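Local coordinates for protein amidohydrolase (Pseudomonas aeruginosa, PDB 2I5G) that probably acts as a metal-dependent dipeptidase of the M19 (renal dipeptidase) family, built on a TIM barrel, at residues M29-T35 against K81-G87; F47-V51 against Y104-F108; M212-L217 against F275-P281. The protein carries 2 engineered substitutions. All coordinates share one frame; numbering follows the deposited sequence.

Contact 1: residues M29-T35 against K81-G87; sequences MRKGGLT and KEQGKTG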
loop_
_atom_site.group_PDB
_atom_site.type_symbol
_atom_site.label_atom_id
_atom_site.label_comp_id
_atom_site.label_asym_id
_atom_site.label_seq_id
_atom_site.Cartn_x
_atom_site.Cartn_y
_atom_site.Cartn_z
HETATM N N MSE A 29 12.228 -34.061 -0.776
HETATM C CA MSE A 29 11.874 -33.615 -2.112
HETATM C C MSE A 29 12.431 -34.662 -3.063
HETATM O O MSE A 29 11.814 -35.010 -4.075
HETATM C CB MSE A 29 12.503 -32.254 -2.418
HETATM C CG MSE A 29 12.087 -31.156 -1.467
HETATM SE SE MSE A 29 12.699 -29.420 -2.032
HETATM C CE MSE A 29 11.043 -28.427 -1.876
ATOM N N ARG A 30 13.609 -35.167 -2.723
ATOM C CA ARG A 30 14.254 -36.185 -3.527
ATOM C C ARG A 30 13.469 -37.493 -3.419
ATOM O O ARG A 30 13.223 -38.159 -4.428
ATOM C CB ARG A 30 15.697 -36.376 -3.060
ATOM C CG ARG A 30 16.646 -35.246 -3.470
ATOM C CD ARG A 30 16.998 -35.324 -4.952
ATOM N NE ARG A 30 15.850 -35.051 -5.811
ATOM C CZ ARG A 30 15.592 -35.692 -6.948
ATOM N NH1 ARG A 30 16.400 -36.657 -7.373
ATOM N NH2 ARG A 30 14.523 -35.365 -7.663
ATOM N N LYS A 31 13.061 -37.849 -2.203
ATOM C CA LYS A 31 12.290 -39.071 -1.996
ATOM C C LYS A 31 11.007 -39.080 -2.828
ATOM O O LYS A 31 10.534 -40.138 -3.238
ATOM C CB LYS A 31 11.925 -39.239 -0.519
ATOM C CG LYS A 31 11.000 -40.421 -0.241
ATOM C CD LYS A 31 10.808 -40.624 1.255
ATOM C CE LYS A 31 9.874 -41.792 1.575
ATOM N NZ LYS A 31 8.452 -41.530 1.192
ATOM N N GLY A 32 10.443 -37.903 -3.069
ATOM C CA GLY A 32 9.222 -37.823 -3.845
ATOM C C GLY A 32 9.464 -37.640 -5.331
ATOM O O GLY A 32 8.515 -37.502 -6.105
ATOM N N GLY A 33 10.734 -37.627 -5.728
ATOM C CA GLY A 33 11.078 -37.467 -7.132
ATOM C C GLY A 33 10.750 -36.105 -7.722
ATOM O O GLY A 33 10.678 -35.949 -8.942
ATOM N N LEU A 34 10.558 -35.118 -6.853
ATOM C CA LEU A 34 10.235 -33.760 -7.270
ATOM C C LEU A 34 11.334 -33.222 -8.179
ATOM O O LEU A 34 12.516 -33.320 -7.855
ATOM C CB LEU A 34 10.097 -32.869 -6.029
ATOM C CG LEU A 34 9.450 -31.488 -6.149
ATOM C CD1 LEU A 34 8.000 -31.640 -6.579
ATOM C CD2 LEU A 34 9.523 -30.768 -4.808
ATOM N N THR A 35 10.946 -32.661 -9.319
ATOM C CA THR A 35 11.920 -32.109 -10.253
ATOM C C THR A 35 12.179 -30.643 -9.926
ATOM O O THR A 35 13.330 -30.211 -9.839
ATOM C CB THR A 35 11.431 -32.210 -11.704
ATOM O OG1 THR A 35 11.075 -33.567 -11.993
ATOM C CG2 THR A 35 12.522 -31.771 -12.662
ATOM N N LYS A 81 16.427 -32.518 -13.593
ATOM C CA LYS A 81 15.922 -33.863 -13.811
ATOM C C LYS A 81 17.051 -34.807 -14.226
ATOM O O LYS A 81 17.259 -35.855 -13.606
ATOM C CB LYS A 81 14.836 -33.840 -14.891
ATOM C CG LYS A 81 13.644 -34.751 -14.623
ATOM C CD LYS A 81 13.920 -36.175 -14.998
ATOM C CE LYS A 81 12.682 -37.032 -14.773
ATOM N NZ LYS A 81 12.304 -37.102 -13.335
ATOM N N GLU A 82 17.791 -34.423 -15.259
ATOM C CA GLU A 82 18.871 -35.263 -15.757
ATOM C C GLU A 82 20.078 -35.330 -14.841
ATOM O O GLU A 82 21.072 -35.972 -15.170
ATOM C CB GLU A 82 19.312 -34.809 -17.151
ATOM C CG GLU A 82 20.130 -33.540 -17.190
ATOM C CD GLU A 82 20.581 -33.201 -18.601
ATOM O OE1 GLU A 82 19.716 -32.871 -19.444
ATOM O OE2 GLU A 82 21.801 -33.274 -18.868
ATOM N N GLN A 83 19.997 -34.677 -13.690
ATOM C CA GLN A 83 21.100 -34.703 -12.744
ATOM C C GLN A 83 20.681 -35.309 -11.421
ATOM O O GLN A 83 21.465 -35.354 -10.474
ATOM C CB GLN A 83 21.637 -33.297 -12.517
ATOM C CG GLN A 83 22.527 -32.810 -13.630
ATOM C CD GLN A 83 23.215 -31.522 -13.276
ATOM O OE1 GLN A 83 23.661 -31.340 -12.143
ATOM N NE2 GLN A 83 23.323 -30.619 -14.244
ATOM N N GLY A 84 19.441 -35.783 -11.363
ATOM C CA GLY A 84 18.934 -36.385 -10.143
ATOM C C GLY A 84 18.890 -35.405 -8.985
ATOM O O GLY A 84 19.308 -35.726 -7.872
ATOM N N LYS A 85 18.389 -34.203 -9.248
ATOM C CA LYS A 85 18.289 -33.183 -8.218
ATOM C C LYS A 85 16.962 -32.463 -8.307
ATOM O O LYS A 85 16.180 -32.693 -9.230
ATOM C CB LYS A 85 19.435 -32.173 -8.345
ATOM C CG LYS A 85 20.790 -32.733 -7.946
ATOM C CD LYS A 85 21.908 -31.735 -8.176
ATOM C CE LYS A 85 23.254 -32.399 -7.990
ATOM N NZ LYS A 85 24.368 -31.462 -8.278
ATOM N N THR A 86 16.717 -31.590 -7.337
ATOM C CA THR A 86 15.484 -30.822 -7.289
ATOM C C THR A 86 15.749 -29.358 -7.559
ATOM O O THR A 86 16.509 -28.706 -6.844
ATOM C CB THR A 86 14.798 -30.955 -5.920
ATOM O OG1 THR A 86 14.141 -32.222 -5.840
ATOM C CG2 THR A 86 13.780 -29.844 -5.721
ATOM N N GLY A 87 15.106 -28.842 -8.594
ATOM C CA GLY A 87 15.292 -27.450 -8.938
ATOM C C GLY A 87 14.458 -26.588 -8.026
ATOM O O GLY A 87 13.338 -26.961 -7.672
HETATM O O HOH W 1 12.749 -35.407 -10.941
#
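Two bends in the Arg30 chain, at chi2 (-75°) and chi3 (67°), swing its guanidinium alongside the Gly84-Thr86 backbone. Thr86 keeps OG1 anti to its own carbonyl carbon, which presents the hydroxyl to both Arg30 and Leu34. That hydroxyl donates to the backbone oxygen of Leu34, with OG1 of Thr86 2.8 Å from O of Leu34. It also receives a weak bond from Arg30, whose NE lies 3.3 Å from Thr86 OG1. Arg30 closes the triangle through NH2, which donates to Leu34 O at 2.9 Å, and that oxygen lies close to the guanidinium plane. Leu34 O is thus gripped by two donors arriving from opposite faces of its carbonyl plane, each well out of the plane and off the lone pairs. The carbonyl carbon of Lys85 covers one face of the guanidinium, offset toward its rim. Beside these polar groups the selenium of Met29, a selenomethionine, rests on Thr86 CG2 at 3.9 Å.

Further along, Gly87 N donates to Thr35 O in a nearly straight bond (170° at the hydrogen), and the CG2 methyl of Thr35 packs on Lys81 CG at 3.7 Å. Water 1 ties Gly33 O, Thr35 OG1 and Lys81 NZ together; the same two side chains reach the N-terminal region, Thr35 OG1 bonding to Val12 N and Lys81 NZ to Ser10 O.

Helices 23-31 and 74-82 each finish in a Schellman motif, with Gly33 and Gly84 at positive phi, and each turn then feeds a strand. The Gly87-Thr35 bond begins the parallel pairing of strands 36-40 and 86-92, while Thr86 makes backbone bonds to Leu67, just before strand 68-70, and to Ile69 within it.

Contact 2: residues F47-V51 against Y104-F108; sequences FQATV and YVEVF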
loop_
_atom_site.group_PDB
_atom_site.type_symbol
_atom_site.label_atom_id
_atom_site.label_comp_id
_atom_site.label_asym_id
_atom_site.label_seq_id
_atom_site.Cartn_x
_atom_site.Cartn_y
_atom_site.Cartn_z
ATOM N N PHE A 47 11.312 -4.948 1.034
ATOM C CA PHE A 47 12.489 -5.187 0.191
ATOM C C PHE A 47 13.648 -5.899 0.893
ATOM O O PHE A 47 13.859 -7.095 0.698
ATOM C CB PHE A 47 13.004 -3.868 -0.402
ATOM C CG PHE A 47 14.227 -4.030 -1.264
ATOM C CD1 PHE A 47 14.148 -4.674 -2.496
ATOM C CD2 PHE A 47 15.466 -3.572 -0.830
ATOM C CE1 PHE A 47 15.283 -4.862 -3.282
ATOM C CE2 PHE A 47 16.607 -3.755 -1.605
ATOM C CZ PHE A 47 16.514 -4.403 -2.835
ATOM N N GLN A 48 14.401 -5.166 1.707
ATOM C CA GLN A 48 15.545 -5.749 2.400
ATOM C C GLN A 48 15.259 -7.039 3.168
ATOM O O GLN A 48 16.083 -7.952 3.164
ATOM C CB GLN A 48 16.196 -4.715 3.335
ATOM C CG GLN A 48 17.511 -5.191 3.977
ATOM C CD GLN A 48 18.485 -4.054 4.262
ATOM O OE1 GLN A 48 18.168 -2.891 4.055
ATOM N NE2 GLN A 48 19.677 -4.394 4.737
ATOM N N ALA A 49 14.113 -7.138 3.828
ATOM C CA ALA A 49 13.826 -8.368 4.564
ATOM C C ALA A 49 13.673 -9.523 3.573
ATOM O O ALA A 49 14.043 -10.654 3.874
ATOM C CB ALA A 49 12.556 -8.213 5.421
ATOM N N THR A 50 13.133 -9.231 2.391
ATOM C CA THR A 50 12.968 -10.260 1.370
ATOM C C THR A 50 14.347 -10.658 0.845
ATOM O O THR A 50 14.635 -11.843 0.649
ATOM C CB THR A 50 12.084 -9.757 0.191
ATOM O OG1 THR A 50 10.731 -9.590 0.643
ATOM C CG2 THR A 50 12.114 -10.748 -0.971
ATOM N N VAL A 51 15.198 -9.660 0.620
ATOM C CA VAL A 51 16.554 -9.904 0.140
ATOM C C VAL A 51 17.259 -10.840 1.121
ATOM O O VAL A 51 17.994 -11.740 0.719
ATOM C CB VAL A 51 17.353 -8.577 0.028
ATOM C CG1 VAL A 51 18.813 -8.854 -0.280
ATOM C CG2 VAL A 51 16.748 -7.707 -1.056
ATOM N N TYR A 104 12.677 -2.506 -8.631
ATOM C CA TYR A 104 12.963 -3.733 -7.898
ATOM C C TYR A 104 12.469 -4.966 -8.630
ATOM O O TYR A 104 12.902 -6.080 -8.330
ATOM C CB TYR A 104 12.343 -3.702 -6.497
ATOM C CG TYR A 104 12.975 -2.708 -5.545
ATOM C CD1 TYR A 104 12.439 -2.492 -4.278
ATOM C CD2 TYR A 104 14.094 -1.966 -5.920
ATOM C CE1 TYR A 104 12.998 -1.559 -3.409
ATOM C CE2 TYR A 104 14.659 -1.032 -5.056
ATOM C CZ TYR A 104 14.105 -0.834 -3.807
ATOM O OH TYR A 104 14.655 0.101 -2.962
ATOM N N VAL A 105 11.555 -4.788 -9.578
ATOM C CA VAL A 105 11.066 -5.943 -10.316
ATOM C C VAL A 105 12.246 -6.568 -11.056
ATOM O O VAL A 105 12.425 -7.780 -11.043
ATOM C CB VAL A 105 9.962 -5.565 -11.331
ATOM C CG1 VAL A 105 9.603 -6.785 -12.175
ATOM C CG2 VAL A 105 8.726 -5.049 -10.594
ATOM N N GLU A 106 13.065 -5.739 -11.684
ATOM C CA GLU A 106 14.225 -6.241 -12.408
ATOM C C GLU A 106 15.324 -6.737 -11.459
ATOM O O GLU A 106 16.062 -7.666 -11.787
ATOM C CB GLU A 106 14.773 -5.144 -13.317
ATOM C CG GLU A 106 16.055 -5.495 -14.043
ATOM C CD GLU A 106 16.437 -4.437 -15.056
ATOM O OE1 GLU A 106 16.505 -3.244 -14.679
ATOM O OE2 GLU A 106 16.667 -4.796 -16.231
ATOM N N VAL A 107 15.426 -6.113 -10.287
ATOM C CA VAL A 107 16.430 -6.481 -9.292
ATOM C C VAL A 107 16.212 -7.895 -8.777
ATOM O O VAL A 107 17.148 -8.695 -8.712
ATOM C CB VAL A 107 16.402 -5.530 -8.064
ATOM C CG1 VAL A 107 17.386 -6.019 -7.009
ATOM C CG2 VAL A 107 16.742 -4.110 -8.481
ATOM N N PHE A 108 14.976 -8.200 -8.396
ATOM C CA PHE A 108 14.672 -9.525 -7.868
ATOM C C PHE A 108 14.797 -10.585 -8.941
ATOM O O PHE A 108 15.228 -11.709 -8.673
ATOM C CB PHE A 108 13.275 -9.542 -7.244
ATOM C CG PHE A 108 13.227 -8.934 -5.873
ATOM C CD1 PHE A 108 14.014 -9.453 -4.844
ATOM C CD2 PHE A 108 12.408 -7.840 -5.607
ATOM C CE1 PHE A 108 13.983 -8.892 -3.569
ATOM C CE2 PHE A 108 12.370 -7.268 -4.337
ATOM C CZ PHE A 108 13.160 -7.796 -3.313
#
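Phe47, Tyr104 and Phe108 make an aromatic cluster between two outer helices, 47-63 and 103-110, some 19 Å from the centre of the chain. The short helical segments run almost parallel, 8° apart in direction, but their axes approach no nearer than 12.4 Å. Large rings are what bridge that separation, and the contact is wholly apolar.

Phe47 does most of the bridging. Its CG stands anti to the backbone N (chi1 179°), which sends the ring across toward helix 103-110. There it stacks face to face on Tyr104, ring centroids 4.0 Å apart and planes inclined by 27°. Tyr104 CZ sits over the centre of the Phe47 ring, while Phe47 CD1 lies toward the rim of the Tyr104 face. The CG2 methyl of Val51, one turn on along the same helix, lies over the opposite face of Phe47 toward its rim, so the Phe47 ring is sandwiched. Val107 CG1 comes up more loosely at the edge, 4.4 Å from Phe47 CE1.

Phe108 enters from the inner, buried side. Its ring meets that of Phe47 obliquely, the centroids 5.3 Å apart, with Phe108 CZ 3.4 Å from Phe47 CD1. One side of the Phe108 ring, at CE1, touches Thr50 CG2 at 3.7 Å and Val51 CG2 at 3.9 Å. Thr50 meets the ring with its methyl, while OG1 bonds back to Gly46 O and to Ser42 OG. Deeper in, Phe108 packs edge-to-face with Phe92, at the end of strand 86-92.

Helix 47-63 follows strand 36-40 and helix 103-110 follows strand 86-92, and those two strands pair directly in parallel. Near-parallel neighbouring helices laid outside adjacent parallel strands are the classic build of a beta/alpha TIM barrel.

Contact 3: residues M212-L217 against F275-P281; sequences MFAPFL and FGKIVNP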
loop_
_atom_site.group_PDB
_atom_site.type_symbol
_atom_site.label_atom_id
_atom_site.label_comp_id
_atom_site.label_asym_id
_atom_site.label_seq_id
_atom_site.Cartn_x
_atom_site.Cartn_y
_atom_site.Cartn_z
HETATM N N MSE A 212 -4.107 -28.364 -2.131
HETATM C CA MSE A 212 -4.713 -29.363 -1.251
HETATM C C MSE A 212 -4.827 -28.914 0.208
HETATM O O MSE A 212 -4.948 -29.744 1.108
HETATM C CB MSE A 212 -3.898 -30.653 -1.307
HETATM C CG MSE A 212 -2.435 -30.447 -0.965
HETATM SE SE MSE A 212 -1.457 -32.091 -0.750
HETATM C CE MSE A 212 -0.714 -32.239 -2.519
ATOM N N PHE A 213 -4.800 -27.608 0.444
ATOM C CA PHE A 213 -4.891 -27.102 1.807
ATOM C C PHE A 213 -6.203 -27.489 2.482
ATOM O O PHE A 213 -7.281 -27.078 2.051
ATOM C CB PHE A 213 -4.734 -25.589 1.824
ATOM C CG PHE A 213 -4.220 -25.065 3.120
ATOM C CD1 PHE A 213 -2.953 -25.425 3.567
ATOM C CD2 PHE A 213 -4.997 -24.223 3.903
ATOM C CE1 PHE A 213 -2.466 -24.954 4.781
ATOM C CE2 PHE A 213 -4.522 -23.744 5.119
ATOM C CZ PHE A 213 -3.255 -24.108 5.562
ATOM N N ALA A 214 -6.094 -28.268 3.555
ATOM C CA ALA A 214 -7.247 -28.757 4.308
ATOM C C ALA A 214 -8.410 -27.772 4.426
ATOM O O ALA A 214 -9.515 -28.045 3.948
ATOM C CB ALA A 214 -6.801 -29.209 5.698
ATOM N N PRO A 215 -8.177 -26.612 5.059
ATOM C CA PRO A 215 -9.206 -25.583 5.243
ATOM C C PRO A 215 -10.099 -25.318 4.030
ATOM O O PRO A 215 -11.306 -25.094 4.180
ATOM C CB PRO A 215 -8.387 -24.352 5.620
ATOM C CG PRO A 215 -7.269 -24.940 6.403
ATOM C CD PRO A 215 -6.876 -26.134 5.563
ATOM N N PHE A 216 -9.509 -25.353 2.835
ATOM C CA PHE A 216 -10.246 -25.071 1.601
ATOM C C PHE A 216 -10.846 -26.282 0.876
ATOM O O PHE A 216 -11.381 -26.146 -0.217
ATOM C CB PHE A 216 -9.347 -24.293 0.622
ATOM C CG PHE A 216 -8.471 -23.245 1.280
ATOM C CD1 PHE A 216 -8.921 -22.515 2.382
ATOM C CD2 PHE A 216 -7.196 -22.984 0.788
ATOM C CE1 PHE A 216 -8.113 -21.549 2.982
ATOM C CE2 PHE A 216 -6.383 -22.017 1.385
ATOM C CZ PHE A 216 -6.846 -21.301 2.485
ATOM N N LEU A 217 -10.756 -27.463 1.476
ATOM C CA LEU A 217 -11.302 -28.667 0.853
ATOM C C LEU A 217 -12.710 -28.951 1.349
ATOM O O LEU A 217 -13.036 -28.671 2.503
ATOM C CB LEU A 217 -10.392 -29.866 1.136
ATOM C CG LEU A 217 -9.077 -29.871 0.347
ATOM C CD1 LEU A 217 -8.098 -30.825 1.000
ATOM C CD2 LEU A 217 -9.342 -30.262 -1.113
ATOM N N PHE A 275 -7.575 -20.928 10.246
ATOM C CA PHE A 275 -7.564 -22.159 9.464
ATOM C C PHE A 275 -8.022 -23.351 10.278
ATOM O O PHE A 275 -8.776 -24.190 9.797
ATOM C CB PHE A 275 -6.158 -22.469 8.938
ATOM C CG PHE A 275 -5.564 -21.391 8.079
ATOM C CD1 PHE A 275 -6.332 -20.728 7.126
ATOM C CD2 PHE A 275 -4.211 -21.076 8.184
ATOM C CE1 PHE A 275 -5.763 -19.771 6.288
ATOM C CE2 PHE A 275 -3.633 -20.121 7.352
ATOM C CZ PHE A 275 -4.412 -19.470 6.402
ATOM N N GLY A 276 -7.557 -23.416 11.519
ATOM C CA GLY A 276 -7.892 -24.535 12.371
ATOM C C GLY A 276 -6.764 -25.546 12.243
ATOM O O GLY A 276 -5.662 -25.196 11.823
ATOM N N LYS A 277 -7.035 -26.796 12.600
ATOM C CA LYS A 277 -6.042 -27.859 12.517
ATOM C C LYS A 277 -5.504 -27.989 11.092
ATOM O O LYS A 277 -6.265 -27.917 10.127
ATOM C CB LYS A 277 -6.674 -29.185 12.947
ATOM C CG LYS A 277 -7.308 -29.143 14.329
ATOM C CD LYS A 277 -8.721 -29.754 14.345
ATOM C CE LYS A 277 -9.777 -28.845 13.690
ATOM N NZ LYS A 277 -9.631 -28.694 12.213
ATOM N N ILE A 278 -4.195 -28.183 10.965
ATOM C CA ILE A 278 -3.574 -28.332 9.654
ATOM C C ILE A 278 -3.296 -29.809 9.388
ATOM O O ILE A 278 -2.309 -30.370 9.855
ATOM C CB ILE A 278 -2.238 -27.538 9.555
ATOM C CG1 ILE A 278 -2.471 -26.057 9.873
ATOM C CG2 ILE A 278 -1.660 -27.668 8.150
ATOM C CD1 ILE A 278 -3.430 -25.360 8.912
ATOM N N VAL A 279 -4.182 -30.436 8.630
ATOM C CA VAL A 279 -4.038 -31.843 8.309
ATOM C C VAL A 279 -4.145 -32.034 6.806
ATOM O O VAL A 279 -5.213 -31.835 6.224
ATOM C CB VAL A 279 -5.141 -32.656 8.993
ATOM C CG1 VAL A 279 -4.925 -34.137 8.745
ATOM C CG2 VAL A 279 -5.158 -32.346 10.487
ATOM N N ASN A 280 -3.044 -32.414 6.169
ATOM C CA ASN A 280 -3.061 -32.623 4.727
ATOM C C ASN A 280 -3.847 -33.888 4.408
ATOM O O ASN A 280 -3.981 -34.777 5.253
ATOM C CB ASN A 280 -1.636 -32.747 4.183
ATOM C CG ASN A 280 -0.764 -31.562 4.556
ATOM O OD1 ASN A 280 -1.221 -30.415 4.559
ATOM N ND2 ASN A 280 0.501 -31.831 4.860
ATOM N N PRO A 281 -4.389 -33.985 3.184
ATOM C CA PRO A 281 -5.158 -35.172 2.807
ATOM C C PRO A 281 -4.360 -36.442 3.049
ATOM O O PRO A 281 -3.155 -36.472 2.824
ATOM C CB PRO A 281 -5.444 -34.934 1.332
ATOM C CG PRO A 281 -5.591 -33.457 1.268
ATOM C CD PRO A 281 -4.417 -32.987 2.103
HETATM O O HOH W 2 -3.791 -29.399 4.510
#
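Phe213 and Phe275 form the tightly packed end of this contact. The edge of Phe213 is directed at the face of Phe275, with CE2 over the centre of that ring, the planes at 80° and the centroids 5.2 Å apart. With CG anti to the backbone N (chi1 -155°), the Phe213 ring swings back toward 275-281 although its CB points away, and its CZ meets Ile278 CD1 at 3.6 Å. Pro215 CG packs on Phe275 CB at 3.7 Å. Phe216 lays a face against Phe213 CD2 and turns its own CZ toward Phe275 CE1. At the other end Pro281 wedges in, its CG 3.6 Å from Leu217 CD1.

Both segments are loops. Residues 212-217 follow strand 207-210 and include a short 3-10 turn, 214-216; in a TIM barrel, loops after the strands lie on the active-site side. Helix 256-263 backs the aromatic group through Phe259, which touches Phe275 and Ile278.

The middle is water-bridged and, at Val279, more open to solvent. Ala214 CB faces Val279 O there, while water 2 takes the N-H of Ala214 at 2.7 Å and donates to Asn280 OD1, joining the segments indirectly.

Contacts 1 and 2 interlock along the chain, their segments alternating, whereas contact 3 opens only after both have closed. All three belong to the one M19 dipeptidase fold, and none touches another: the centres of contacts 1 and 2 are 28 Å apart, those of 1 and 3 are 26 Å apart, and those of 2 and 3 are 31 Å apart. Contact 1 sits where strands 36-40 and 86-92 begin; contact 2 joins helices 47-63 and 103-110, which follow those same strands. Together they bind one pair of neighbouring beta/alpha units at two levels. Contact 3 instead joins two loops, the first leaving strand 207-210 of the three-stranded sheet.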